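Local structure of ribonucleoside triphosphate reductase (Lactobacillus leichmannii, 1L1L) at residues K25-V29 with E607-K611; T30-Y35 with T552-L556; F422-P426 with V439-A443; A504-P508 with R666-F670. The protein reduces ribonucleoside triphosphates to the corresponding 2'-deoxyribonucleotides, as a monomeric, allosterically regulated class II enzyme that depends on the B12 coenzyme. All coordinates share one frame; numbering follows the deposited sequence.

Contact 1 (K25-V29 with E607-K611); sequences KLGWV and EFPIK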
loop_
_atom_site.group_PDB
_atom_site.type_symbol
_atom_site.label_atom_id
_atom_site.label_comp_id
_atom_site.label_asym_id
_atom_site.label_seq_id
_atom_site.Cartn_x
_atom_site.Cartn_y
_atom_site.Cartn_z
ATOM N N LYS A 25 4.230 -0.409 -22.607
ATOM C CA LYS A 25 3.576 0.534 -23.509
ATOM C C LYS A 25 3.033 1.762 -22.773
ATOM O O LYS A 25 2.924 2.835 -23.363
ATOM C CB LYS A 25 2.446 -0.157 -24.278
ATOM C CG LYS A 25 2.927 -1.144 -25.347
ATOM C CD LYS A 25 3.693 -0.442 -26.454
ATOM C CE LYS A 25 4.267 -1.443 -27.454
ATOM N NZ LYS A 25 3.191 -2.171 -28.187
ATOM N N LEU A 26 2.718 1.616 -21.486
ATOM C CA LEU A 26 2.190 2.737 -20.691
ATOM C C LEU A 26 3.249 3.222 -19.702
ATOM O O LEU A 26 3.031 4.180 -18.961
ATOM C CB LEU A 26 0.956 2.301 -19.872
ATOM C CG LEU A 26 -0.105 1.359 -20.443
ATOM C CD1 LEU A 26 -1.162 1.057 -19.381
ATOM C CD2 LEU A 26 -0.753 1.992 -21.635
ATOM N N GLY A 27 4.397 2.548 -19.701
ATOM C CA GLY A 27 5.469 2.872 -18.773
ATOM C C GLY A 27 5.976 4.291 -18.599
ATOM O O GLY A 27 5.858 4.871 -17.521
ATOM N N TRP A 28 6.566 4.858 -19.644
ATOM C CA TRP A 28 7.112 6.202 -19.530
ATOM C C TRP A 28 6.083 7.229 -19.118
ATOM O O TRP A 28 6.353 8.096 -18.285
ATOM C CB TRP A 28 7.737 6.644 -20.844
ATOM C CG TRP A 28 8.420 7.935 -20.715
ATOM C CD1 TRP A 28 9.659 8.159 -20.192
ATOM C CD2 TRP A 28 7.898 9.213 -21.080
ATOM N NE1 TRP A 28 9.941 9.500 -20.209
ATOM C CE2 TRP A 28 8.878 10.171 -20.754
ATOM C CE3 TRP A 28 6.694 9.643 -21.655
ATOM C CZ2 TRP A 28 8.694 11.534 -20.981
ATOM C CZ3 TRP A 28 6.511 10.994 -21.880
ATOM C CH2 TRP A 28 7.509 11.926 -21.543
ATOM N N VAL A 29 4.908 7.156 -19.724
ATOM C CA VAL A 29 3.856 8.097 -19.399
ATOM C C VAL A 29 3.526 8.013 -17.907
ATOM O O VAL A 29 3.425 9.037 -17.221
ATOM C CB VAL A 29 2.591 7.796 -20.227
ATOM C CG1 VAL A 29 1.473 8.711 -19.803
ATOM C CG2 VAL A 29 2.891 7.962 -21.709
ATOM N N GLU A 607 -5.727 6.034 -26.119
ATOM C CA GLU A 607 -5.706 4.596 -26.366
ATOM C C GLU A 607 -4.322 3.995 -26.635
ATOM O O GLU A 607 -3.633 4.374 -27.601
ATOM C CB GLU A 607 -6.658 4.281 -27.521
ATOM C CG GLU A 607 -7.995 5.019 -27.365
ATOM C CD GLU A 607 -9.058 4.591 -28.351
ATOM O OE1 GLU A 607 -8.776 3.758 -29.237
ATOM O OE2 GLU A 607 -10.201 5.098 -28.229
ATOM N N PHE A 608 -3.934 3.045 -25.785
ATOM C CA PHE A 608 -2.633 2.373 -25.913
ATOM C C PHE A 608 -2.801 0.906 -26.284
ATOM O O PHE A 608 -3.285 0.107 -25.479
ATOM C CB PHE A 608 -1.836 2.436 -24.599
ATOM C CG PHE A 608 -1.442 3.825 -24.174
ATOM C CD1 PHE A 608 -2.378 4.700 -23.626
ATOM C CD2 PHE A 608 -0.119 4.263 -24.325
ATOM C CE1 PHE A 608 -2.007 5.996 -23.233
ATOM C CE2 PHE A 608 0.260 5.548 -23.942
ATOM C CZ PHE A 608 -0.680 6.419 -23.395
ATOM N N PRO A 609 -2.432 0.529 -27.520
ATOM C CA PRO A 609 -2.557 -0.878 -27.921
ATOM C C PRO A 609 -1.524 -1.670 -27.108
ATOM O O PRO A 609 -0.380 -1.233 -26.980
ATOM C CB PRO A 609 -2.211 -0.850 -29.414
ATOM C CG PRO A 609 -2.619 0.551 -29.830
ATOM C CD PRO A 609 -2.121 1.387 -28.676
ATOM N N ILE A 610 -1.916 -2.811 -26.544
ATOM C CA ILE A 610 -0.981 -3.602 -25.744
ATOM C C ILE A 610 -1.086 -5.103 -25.945
ATOM O O ILE A 610 -2.176 -5.678 -25.923
ATOM C CB ILE A 610 -1.144 -3.326 -24.225
ATOM C CG1 ILE A 610 -0.811 -1.866 -23.919
ATOM C CG2 ILE A 610 -0.227 -4.256 -23.428
ATOM C CD1 ILE A 610 -0.904 -1.502 -22.450
ATOM N N LYS A 611 0.067 -5.732 -26.135
ATOM C CA LYS A 611 0.133 -7.174 -26.325
ATOM C C LYS A 611 0.751 -7.812 -25.096
ATOM O O LYS A 611 1.843 -7.434 -24.674
ATOM C CB LYS A 611 0.978 -7.522 -27.548
ATOM C CG LYS A 611 1.128 -9.018 -27.772
ATOM C CD LYS A 611 1.880 -9.316 -29.066
ATOM C CE LYS A 611 1.966 -10.822 -29.320
ATOM N NZ LYS A 611 2.646 -11.140 -30.614
HETATM O O HOH W 1 3.103 -4.118 -26.169
#
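Leu26, just before helix 27-32, and Val29, in its first turn, pack on Phe608 and Ile610 of strand 603-611, so that a short helix near the N-terminus closes over an antiparallel four-stranded sheet from late in the chain. The tight part is aliphatic and aromatic. Leu26 lies roughly perpendicular to Ile610, with CG of Leu26 3.6 Å from CD1 of Ile610; the leucine also lies against Phe608. The CG1 arm of Ile610 lies anti to its carbonyl carbon (chi1 -63°), which carries CD1 to Leu26. Val29 adds a looser touch, its CG2 4.2 Å from CE2 of Phe608, and the same aromatic ring meets Tyr592 and Leu587 beyond the contact. Large apolar residues suit this buried side, where no hydrogen bond joins the two segments.

The other side is polar and open to solvent. Lys25 and Ile610 run alongside each other, pointing opposite ways, and the lysine uses its methylene groups there: CB of Lys25 lies 3.7 Å from CG1 of Ile610. A lysine fits this margin because its aliphatic stem can cover an apolar neighbour while its amine goes on to polar partners, among them Tyr698 of helix 695-704, a weak one. The chain bends at chi2 (-64°) and chi4, and Lys25 NZ gives a hydrogen bond of 2.8 Å to a water, which also accepts a weak bond from Lys611 N at 3.4 Å.

Contact 2 (T30-Y35 with T552-L556); sequences TYKRTY and TVAKL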
loop_
_atom_site.group_PDB
_atom_site.type_symbol
_atom_site.label_atom_id
_atom_site.label_comp_id
_atom_site.label_asym_id
_atom_site.label_seq_id
_atom_site.Cartn_x
_atom_site.Cartn_y
_atom_site.Cartn_z
ATOM N N THR A 30 3.358 6.789 -17.416
ATOM C CA THR A 30 3.040 6.561 -16.011
ATOM C C THR A 30 4.121 7.151 -15.121
ATOM O O THR A 30 3.834 7.769 -14.105
ATOM C CB THR A 30 2.902 5.054 -15.702
ATOM O OG1 THR A 30 1.782 4.527 -16.420
ATOM C CG2 THR A 30 2.685 4.830 -14.201
ATOM N N TYR A 31 5.378 6.973 -15.516
ATOM C CA TYR A 31 6.467 7.516 -14.729
ATOM C C TYR A 31 6.399 9.043 -14.641
ATOM O O TYR A 31 6.514 9.615 -13.556
ATOM C CB TYR A 31 7.820 7.098 -15.328
ATOM C CG TYR A 31 8.922 8.057 -14.959
ATOM C CD1 TYR A 31 9.330 8.212 -13.628
ATOM C CD2 TYR A 31 9.509 8.879 -15.929
ATOM C CE1 TYR A 31 10.300 9.169 -13.274
ATOM C CE2 TYR A 31 10.467 9.834 -15.581
ATOM C CZ TYR A 31 10.856 9.973 -14.263
ATOM O OH TYR A 31 11.797 10.925 -13.937
ATOM N N LYS A 32 6.211 9.692 -15.785
ATOM C CA LYS A 32 6.159 11.146 -15.855
ATOM C C LYS A 32 5.089 11.819 -15.019
ATOM O O LYS A 32 5.304 12.895 -14.471
ATOM C CB LYS A 32 5.987 11.594 -17.308
ATOM C CG LYS A 32 7.203 11.330 -18.155
ATOM C CD LYS A 32 8.414 12.113 -17.641
ATOM C CE LYS A 32 8.273 13.601 -17.900
ATOM N NZ LYS A 32 9.516 14.322 -17.538
ATOM N N ARG A 33 3.925 11.194 -14.928
ATOM C CA ARG A 33 2.855 11.793 -14.163
ATOM C C ARG A 33 2.729 11.206 -12.761
ATOM O O ARG A 33 1.788 11.538 -12.047
ATOM C CB ARG A 33 1.538 11.634 -14.926
ATOM C CG ARG A 33 1.123 10.190 -15.118
ATOM C CD ARG A 33 -0.110 10.070 -16.009
ATOM N NE ARG A 33 -1.203 10.930 -15.555
ATOM C CZ ARG A 33 -2.485 10.719 -15.842
ATOM N NH1 ARG A 33 -2.836 9.672 -16.580
ATOM N NH2 ARG A 33 -3.412 11.553 -15.389
ATOM N N THR A 34 3.679 10.363 -12.353
ATOM C CA THR A 34 3.611 9.737 -11.035
ATOM C C THR A 34 4.851 9.817 -10.151
ATOM O O THR A 34 4.743 10.042 -8.942
ATOM C CB THR A 34 3.271 8.238 -11.144
ATOM O OG1 THR A 34 2.233 8.048 -12.108
ATOM C CG2 THR A 34 2.814 7.696 -9.782
ATOM N N TYR A 35 6.028 9.613 -10.735
ATOM C CA TYR A 35 7.252 9.626 -9.936
ATOM C C TYR A 35 8.276 10.705 -10.261
ATOM O O TYR A 35 9.254 10.862 -9.526
ATOM C CB TYR A 35 7.928 8.257 -10.020
ATOM C CG TYR A 35 7.007 7.120 -9.681
ATOM C CD1 TYR A 35 6.697 6.153 -10.635
ATOM C CD2 TYR A 35 6.405 7.028 -8.419
ATOM C CE1 TYR A 35 5.811 5.123 -10.353
ATOM C CE2 TYR A 35 5.512 5.997 -8.125
ATOM C CZ TYR A 35 5.222 5.049 -9.101
ATOM O OH TYR A 35 4.347 4.018 -8.842
ATOM N N THR A 552 0.588 0.204 -10.258
ATOM C CA THR A 552 1.322 1.323 -10.840
ATOM C C THR A 552 2.758 1.008 -11.259
ATOM O O THR A 552 3.125 1.235 -12.410
ATOM C CB THR A 552 1.316 2.535 -9.894
ATOM O OG1 THR A 552 -0.037 2.870 -9.563
ATOM C CG2 THR A 552 1.951 3.732 -10.569
ATOM N N VAL A 553 3.568 0.485 -10.341
ATOM C CA VAL A 553 4.950 0.157 -10.675
ATOM C C VAL A 553 5.046 -0.928 -11.745
ATOM O O VAL A 553 5.930 -0.886 -12.600
ATOM C CB VAL A 553 5.745 -0.271 -9.413
ATOM C CG1 VAL A 553 6.878 -1.215 -9.786
ATOM C CG2 VAL A 553 6.311 0.966 -8.734
ATOM N N ALA A 554 4.146 -1.903 -11.707
ATOM C CA ALA A 554 4.159 -2.963 -12.704
ATOM C C ALA A 554 3.873 -2.375 -14.092
ATOM O O ALA A 554 4.285 -2.940 -15.109
ATOM C CB ALA A 554 3.128 -4.031 -12.357
ATOM N N LYS A 555 3.173 -1.243 -14.134
ATOM C CA LYS A 555 2.864 -0.597 -15.411
ATOM C C LYS A 555 4.123 0.039 -15.998
ATOM O O LYS A 555 4.264 0.130 -17.213
ATOM C CB LYS A 555 1.786 0.477 -15.243
ATOM C CG LYS A 555 0.426 -0.089 -14.876
ATOM C CD LYS A 555 -0.557 1.025 -14.571
ATOM C CE LYS A 555 -1.791 0.481 -13.867
ATOM N NZ LYS A 555 -2.641 1.590 -13.345
ATOM N N LEU A 556 5.028 0.476 -15.132
ATOM C CA LEU A 556 6.279 1.080 -15.599
ATOM C C LEU A 556 7.015 0.127 -16.538
ATOM O O LEU A 556 7.529 0.537 -17.583
ATOM C CB LEU A 556 7.201 1.414 -14.424
ATOM C CG LEU A 556 6.818 2.544 -13.467
ATOM C CD1 LEU A 556 7.983 2.809 -12.513
ATOM C CD2 LEU A 556 6.511 3.802 -14.246
#
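Tyr35 lays its ring and hydroxyl across one side of helix 551-557, crossing both Thr552 and Leu556 at a slant. Its CE1 lies 3.8 Å from CD1 of Leu556, while the phenol oxygen sits among methyls, with Tyr35 OH 3.6 Å from CG2 of Val553. The ring is steadied from its own segment as well: CG2 of Thr34 stands over one face, toward the rim. The same Thr34 methyl meets Thr552 tip to tip, CG2 to CG2 at 4.1 Å.

Thr30 turns the same kind of surface to the helix. With CG2 anti to the backbone N, its methyl lies 3.9 Å from CG2 of Thr552 and 4.0 Å from CD2 of Leu556; OG1 is thereby placed beside the backbone N and bonds to Leu26 O one turn back. Leu556 divides its two methyls, CD1 going to Tyr35 and CD2 to Tyr31, whose CB is 3.7 Å away.

Threonine suits these places because its methyl can face the partner while its hydroxyl bonds back to nearby backbone: Thr34 OG1, just past the helix, donates to Thr30 O at 2.6 Å. With no hydrogen bond between the segments, helix 27-32 and the turn after it are held to helix 551-557 by methyls and an aromatic ring, and the Thr30 and Thr34 hydroxyls are satisfied locally.

Contact 3 (F422-P426 with V439-A443); sequences FEVFP and VFALA
Strand 422-424 and helix 439-443 run nearly antiparallel, at 170° between their directions, with their axes 9.3 Å apart at closest approach. Phe422 and Val424, two residues apart on the strand, both point toward the helix, which answers with Val439, Phe440 and Ala443.

Ala443 packs over one face of the Phe422 ring, a CH-pi contact in which its CA is 4.1 Å from the ring centroid and 24° off the normal. Its methyl is closer to the rim, with CB 3.4 Å from CD2 of Phe422. The small alanine lets the helix backbone come down on a flat ring, and Phe422 presents that face by holding CG anti to its backbone N (chi1 -166°).

Val424 fills the next place along the strand. Its CG1 touches two helix residues, lying 3.6 Å from CZ of Phe440 and 3.7 Å from CG1 of Val439. Beta-branched valine suits a strand and gives two methyls to spread between these neighbours. Phe440 reaches across with its far end, and CG of Pro426 comes to the edge of the ring, 4.4 Å from CZ.

Ile472 of the neighbouring parallel strand 471-474 extends the same apolar layer under Phe440 and Ala443. Helix 436-450 lies in the helical connection between parallel neighbours 421-424 and 471-474 and packs on both, a beta-alpha-beta crossover consistent with the ten-stranded alpha-beta barrel of this enzyme.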
loop_
_atom_site.group_PDB
_atom_site.type_symbol
_atom_site.label_atom_id
_atom_site.label_comp_id
_atom_site.label_asym_id
_atom_site.label_seq_id
_atom_site.Cartn_x
_atom_site.Cartn_y
_atom_site.Cartn_z
ATOM N N PHE A 422 10.215 -4.417 -1.917
ATOM C CA PHE A 422 11.048 -4.203 -3.087
ATOM C C PHE A 422 10.503 -5.174 -4.110
ATOM O O PHE A 422 10.286 -6.339 -3.799
ATOM C CB PHE A 422 12.503 -4.533 -2.791
ATOM C CG PHE A 422 13.442 -4.018 -3.831
ATOM C CD1 PHE A 422 13.941 -2.728 -3.750
ATOM C CD2 PHE A 422 13.791 -4.811 -4.918
ATOM C CE1 PHE A 422 14.785 -2.223 -4.746
ATOM C CE2 PHE A 422 14.635 -4.313 -5.925
ATOM C CZ PHE A 422 15.125 -3.018 -5.829
ATOM N N GLU A 423 10.274 -4.703 -5.329
ATOM C CA GLU A 423 9.718 -5.567 -6.356
ATOM C C GLU A 423 10.680 -5.946 -7.482
ATOM O O GLU A 423 11.393 -5.103 -8.034
ATOM C CB GLU A 423 8.464 -4.924 -6.944
ATOM C CG GLU A 423 7.575 -5.899 -7.682
ATOM C CD GLU A 423 6.096 -5.587 -7.493
ATOM O OE1 GLU A 423 5.691 -4.444 -7.792
ATOM O OE2 GLU A 423 5.343 -6.483 -7.051
ATOM N N VAL A 424 10.679 -7.231 -7.801
ATOM C CA VAL A 424 11.515 -7.779 -8.850
ATOM C C VAL A 424 10.647 -8.401 -9.941
ATOM O O VAL A 424 9.622 -9.039 -9.669
ATOM C CB VAL A 424 12.480 -8.836 -8.272
ATOM C CG1 VAL A 424 13.313 -9.469 -9.397
ATOM C CG2 VAL A 424 13.396 -8.173 -7.247
ATOM N N PHE A 425 11.043 -8.169 -11.188
ATOM C CA PHE A 425 10.338 -8.705 -12.341
ATOM C C PHE A 425 11.306 -9.703 -12.986
ATOM O O PHE A 425 12.119 -9.332 -13.842
ATOM C CB PHE A 425 10.009 -7.588 -13.336
ATOM C CG PHE A 425 9.234 -6.438 -12.744
ATOM C CD1 PHE A 425 7.976 -6.636 -12.187
ATOM C CD2 PHE A 425 9.757 -5.149 -12.769
ATOM C CE1 PHE A 425 7.246 -5.552 -11.661
ATOM C CE2 PHE A 425 9.044 -4.067 -12.250
ATOM C CZ PHE A 425 7.781 -4.272 -11.693
ATOM N N PRO A 426 11.244 -10.974 -12.565
ATOM C CA PRO A 426 12.098 -12.060 -13.065
ATOM C C PRO A 426 12.336 -12.085 -14.577
ATOM O O PRO A 426 13.485 -12.084 -15.024
ATOM C CB PRO A 426 11.386 -13.313 -12.563
ATOM C CG PRO A 426 10.868 -12.868 -11.230
ATOM C CD PRO A 426 10.333 -11.466 -11.511
ATOM N N VAL A 439 20.179 -10.396 -8.417
ATOM C CA VAL A 439 19.148 -9.371 -8.371
ATOM C C VAL A 439 18.474 -9.426 -7.007
ATOM O O VAL A 439 18.322 -8.405 -6.339
ATOM C CB VAL A 439 18.097 -9.595 -9.480
ATOM C CG1 VAL A 439 16.905 -8.654 -9.288
ATOM C CG2 VAL A 439 18.734 -9.358 -10.843
ATOM N N PHE A 440 18.087 -10.622 -6.588
ATOM C CA PHE A 440 17.417 -10.759 -5.303
ATOM C C PHE A 440 18.301 -10.413 -4.124
ATOM O O PHE A 440 17.806 -10.030 -3.064
ATOM C CB PHE A 440 16.818 -12.157 -5.160
ATOM C CG PHE A 440 15.554 -12.341 -5.953
ATOM C CD1 PHE A 440 15.589 -12.865 -7.241
ATOM C CD2 PHE A 440 14.329 -11.908 -5.439
ATOM C CE1 PHE A 440 14.427 -12.955 -8.014
ATOM C CE2 PHE A 440 13.171 -11.992 -6.199
ATOM C CZ PHE A 440 13.217 -12.517 -7.496
ATOM N N ALA A 441 19.613 -10.534 -4.296
ATOM C CA ALA A 441 20.517 -10.191 -3.212
ATOM C C ALA A 441 20.591 -8.661 -3.097
ATOM O O ALA A 441 20.636 -8.111 -1.999
ATOM C CB ALA A 441 21.914 -10.803 -3.472
ATOM N N LEU A 442 20.600 -7.960 -4.228
ATOM C CA LEU A 442 20.639 -6.500 -4.178
ATOM C C LEU A 442 19.310 -6.039 -3.566
ATOM O O LEU A 442 19.256 -5.106 -2.771
ATOM C CB LEU A 442 20.794 -5.911 -5.587
ATOM C CG LEU A 442 22.176 -6.058 -6.242
ATOM C CD1 LEU A 442 22.083 -5.781 -7.742
ATOM C CD2 LEU A 442 23.146 -5.103 -5.577
ATOM N N ALA A 443 18.245 -6.732 -3.936
ATOM C CA ALA A 443 16.917 -6.391 -3.428
ATOM C C ALA A 443 16.919 -6.464 -1.905
ATOM O O ALA A 443 16.583 -5.493 -1.223
ATOM C CB ALA A 443 15.892 -7.341 -4.007
#

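Contact 4 (A504-P508 with R666-F670); sequences AIKVP and RQYRF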
loop_
_atom_site.group_PDB
_atom_site.type_symbol
_atom_site.label_atom_id
_atom_site.label_comp_id
_atom_site.label_asym_id
_atom_site.label_seq_id
_atom_site.Cartn_x
_atom_site.Cartn_y
_atom_site.Cartn_z
ATOM N N ALA A 504 -13.738 -35.845 -0.507
ATOM C CA ALA A 504 -13.096 -35.939 -1.810
ATOM C C ALA A 504 -12.949 -34.527 -2.381
ATOM O O ALA A 504 -13.891 -33.736 -2.364
ATOM C CB ALA A 504 -13.930 -36.813 -2.750
ATOM N N ILE A 505 -11.758 -34.214 -2.879
ATOM C CA ILE A 505 -11.497 -32.896 -3.444
ATOM C C ILE A 505 -10.528 -32.972 -4.618
ATOM O O ILE A 505 -9.876 -33.998 -4.851
ATOM C CB ILE A 505 -10.883 -31.959 -2.388
ATOM C CG1 ILE A 505 -9.618 -32.603 -1.811
ATOM C CG2 ILE A 505 -11.904 -31.669 -1.292
ATOM C CD1 ILE A 505 -8.868 -31.746 -0.820
ATOM N N LYS A 506 -10.446 -31.873 -5.357
ATOM C CA LYS A 506 -9.543 -31.783 -6.492
ATOM C C LYS A 506 -8.313 -31.007 -6.052
ATOM O O LYS A 506 -8.406 -29.836 -5.699
ATOM C CB LYS A 506 -10.223 -31.058 -7.651
ATOM C CG LYS A 506 -11.362 -31.830 -8.292
ATOM C CD LYS A 506 -10.823 -33.034 -9.037
ATOM C CE LYS A 506 -11.891 -33.684 -9.895
ATOM N NZ LYS A 506 -11.262 -34.635 -10.858
ATOM N N VAL A 507 -7.162 -31.664 -6.053
ATOM C CA VAL A 507 -5.925 -31.004 -5.669
ATOM C C VAL A 507 -5.155 -30.663 -6.941
ATOM O O VAL A 507 -5.223 -31.386 -7.938
ATOM C CB VAL A 507 -5.068 -31.907 -4.758
ATOM C CG1 VAL A 507 -3.713 -31.265 -4.505
ATOM C CG2 VAL A 507 -5.790 -32.130 -3.442
ATOM N N PRO A 508 -4.418 -29.543 -6.925
ATOM C CA PRO A 508 -3.645 -29.115 -8.089
ATOM C C PRO A 508 -2.331 -29.861 -8.274
ATOM O O PRO A 508 -1.731 -30.334 -7.311
ATOM C CB PRO A 508 -3.412 -27.637 -7.805
ATOM C CG PRO A 508 -3.224 -27.637 -6.308
ATOM C CD PRO A 508 -4.375 -28.515 -5.863
ATOM N N ARG A 666 -12.510 -23.556 2.561
ATOM C CA ARG A 666 -12.304 -24.661 3.489
ATOM C C ARG A 666 -11.116 -25.500 3.036
ATOM O O ARG A 666 -10.248 -25.860 3.835
ATOM C CB ARG A 666 -13.558 -25.541 3.577
ATOM C CG ARG A 666 -14.782 -24.837 4.156
ATOM C CD ARG A 666 -15.779 -25.844 4.730
ATOM N NE ARG A 666 -16.054 -26.942 3.806
ATOM C CZ ARG A 666 -16.787 -26.829 2.701
ATOM N NH1 ARG A 666 -17.329 -25.663 2.376
ATOM N NH2 ARG A 666 -16.972 -27.882 1.915
ATOM N N GLN A 667 -11.063 -25.798 1.746
ATOM C CA GLN A 667 -9.977 -26.621 1.228
ATOM C C GLN A 667 -8.589 -26.105 1.572
ATOM O O GLN A 667 -7.708 -26.883 1.924
ATOM C CB GLN A 667 -10.085 -26.778 -0.291
ATOM C CG GLN A 667 -9.174 -27.877 -0.820
ATOM C CD GLN A 667 -9.214 -28.023 -2.324
ATOM O OE1 GLN A 667 -10.253 -27.808 -2.958
ATOM N NE2 GLN A 667 -8.082 -28.416 -2.907
ATOM N N TYR A 668 -8.384 -24.796 1.476
ATOM C CA TYR A 668 -7.072 -24.233 1.757
ATOM C C TYR A 668 -6.872 -23.651 3.156
ATOM O O TYR A 668 -5.954 -22.857 3.375
ATOM C CB TYR A 668 -6.728 -23.181 0.696
ATOM C CG TYR A 668 -6.506 -23.774 -0.681
ATOM C CD1 TYR A 668 -7.565 -23.965 -1.567
ATOM C CD2 TYR A 668 -5.234 -24.173 -1.085
ATOM C CE1 TYR A 668 -7.361 -24.546 -2.830
ATOM C CE2 TYR A 668 -5.019 -24.749 -2.333
ATOM C CZ TYR A 668 -6.079 -24.933 -3.198
ATOM O OH TYR A 668 -5.844 -25.501 -4.426
ATOM N N ARG A 669 -7.705 -24.071 4.106
ATOM C CA ARG A 669 -7.611 -23.565 5.469
ATOM C C ARG A 669 -6.279 -23.866 6.144
ATOM O O ARG A 669 -5.957 -23.279 7.183
ATOM C CB ARG A 669 -8.780 -24.096 6.324
ATOM C CG ARG A 669 -8.794 -25.599 6.558
ATOM C CD ARG A 669 -10.086 -26.032 7.251
ATOM N NE ARG A 669 -10.057 -27.439 7.637
ATOM C CZ ARG A 669 -10.112 -28.457 6.782
ATOM N NH1 ARG A 669 -10.206 -28.233 5.477
ATOM N NH2 ARG A 669 -10.051 -29.706 7.231
ATOM N N PHE A 670 -5.490 -24.766 5.566
ATOM C CA PHE A 670 -4.197 -25.087 6.168
ATOM C C PHE A 670 -3.025 -24.431 5.434
ATOM O O PHE A 670 -1.860 -24.615 5.817
ATOM C CB PHE A 670 -3.982 -26.609 6.204
ATOM C CG PHE A 670 -5.040 -27.364 6.965
ATOM C CD1 PHE A 670 -5.945 -28.183 6.294
ATOM C CD2 PHE A 670 -5.128 -27.261 8.355
ATOM C CE1 PHE A 670 -6.922 -28.891 6.996
ATOM C CE2 PHE A 670 -6.099 -27.958 9.063
ATOM C CZ PHE A 670 -6.999 -28.777 8.386
HETATM O O HOH W 2 -9.491 -27.310 -5.830
HETATM O O HOH W 3 -12.497 -29.769 -4.565
#
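Gln667, the last residue of helix 661-667, reaches out to the backbone of Lys506 in the two-stranded antiparallel hairpin of strands 490-497 and 504-510. Its side chain is extended: CG lies anti to the backbone N (chi1 -167°) and chi2 is close to 180°, which carries the amide a full length to the strand. There NE2 of Gln667 donates to Lys506 O at 3.1 Å, arriving well above the carbonyl plane, not in it. Glutamine fits this place because it offers a donor and an acceptor together on a flexible stem.

Beneath the amide the contact is apolar. Ile505 points back at the glutamine stem from the strand, and its CD1 is 3.9 Å from CG of Gln667. The isoleucine takes the less common setting with CG1 between the backbone N and the carbonyl carbon (chi1 56°), sending its longer arm toward the glutamine stem. Tyr668 meets Pro508 further along the strand, with OH 3.6 Å from CD of the proline ring; both also touch Ala633 of helix 628-641.

Two waters complete the link. One accepts from Lys506 N and gives a weak bond to Gln667 OE1. The other donates to Lys506 O at 2.8 Å and to Gln667 OE1 at 3.0 Å.

Overall arrangement
Contacts 1 and 2 are neighbours, with centres 11 Å apart, and share helix 27-32: the helix and the residues leading into it meet strand 603-611, the helix and the turn after it meet helix 551-557. Contact 2 in turn touches contact 3, whose centre is about 18 Å from its own, where Val553 and Ala554 meet Phe425. Together these three form a continuous path from the late antiparallel sheet through the N-terminal helix to the mixed sheet bearing strand 421-424. Contact 4 stands apart, its centre 32 to 39 Å from the others. Along the chain, contact 3 is local and lies within the span of contact 2, itself within that of contact 1, whereas contact 4 alternates with both outer ones.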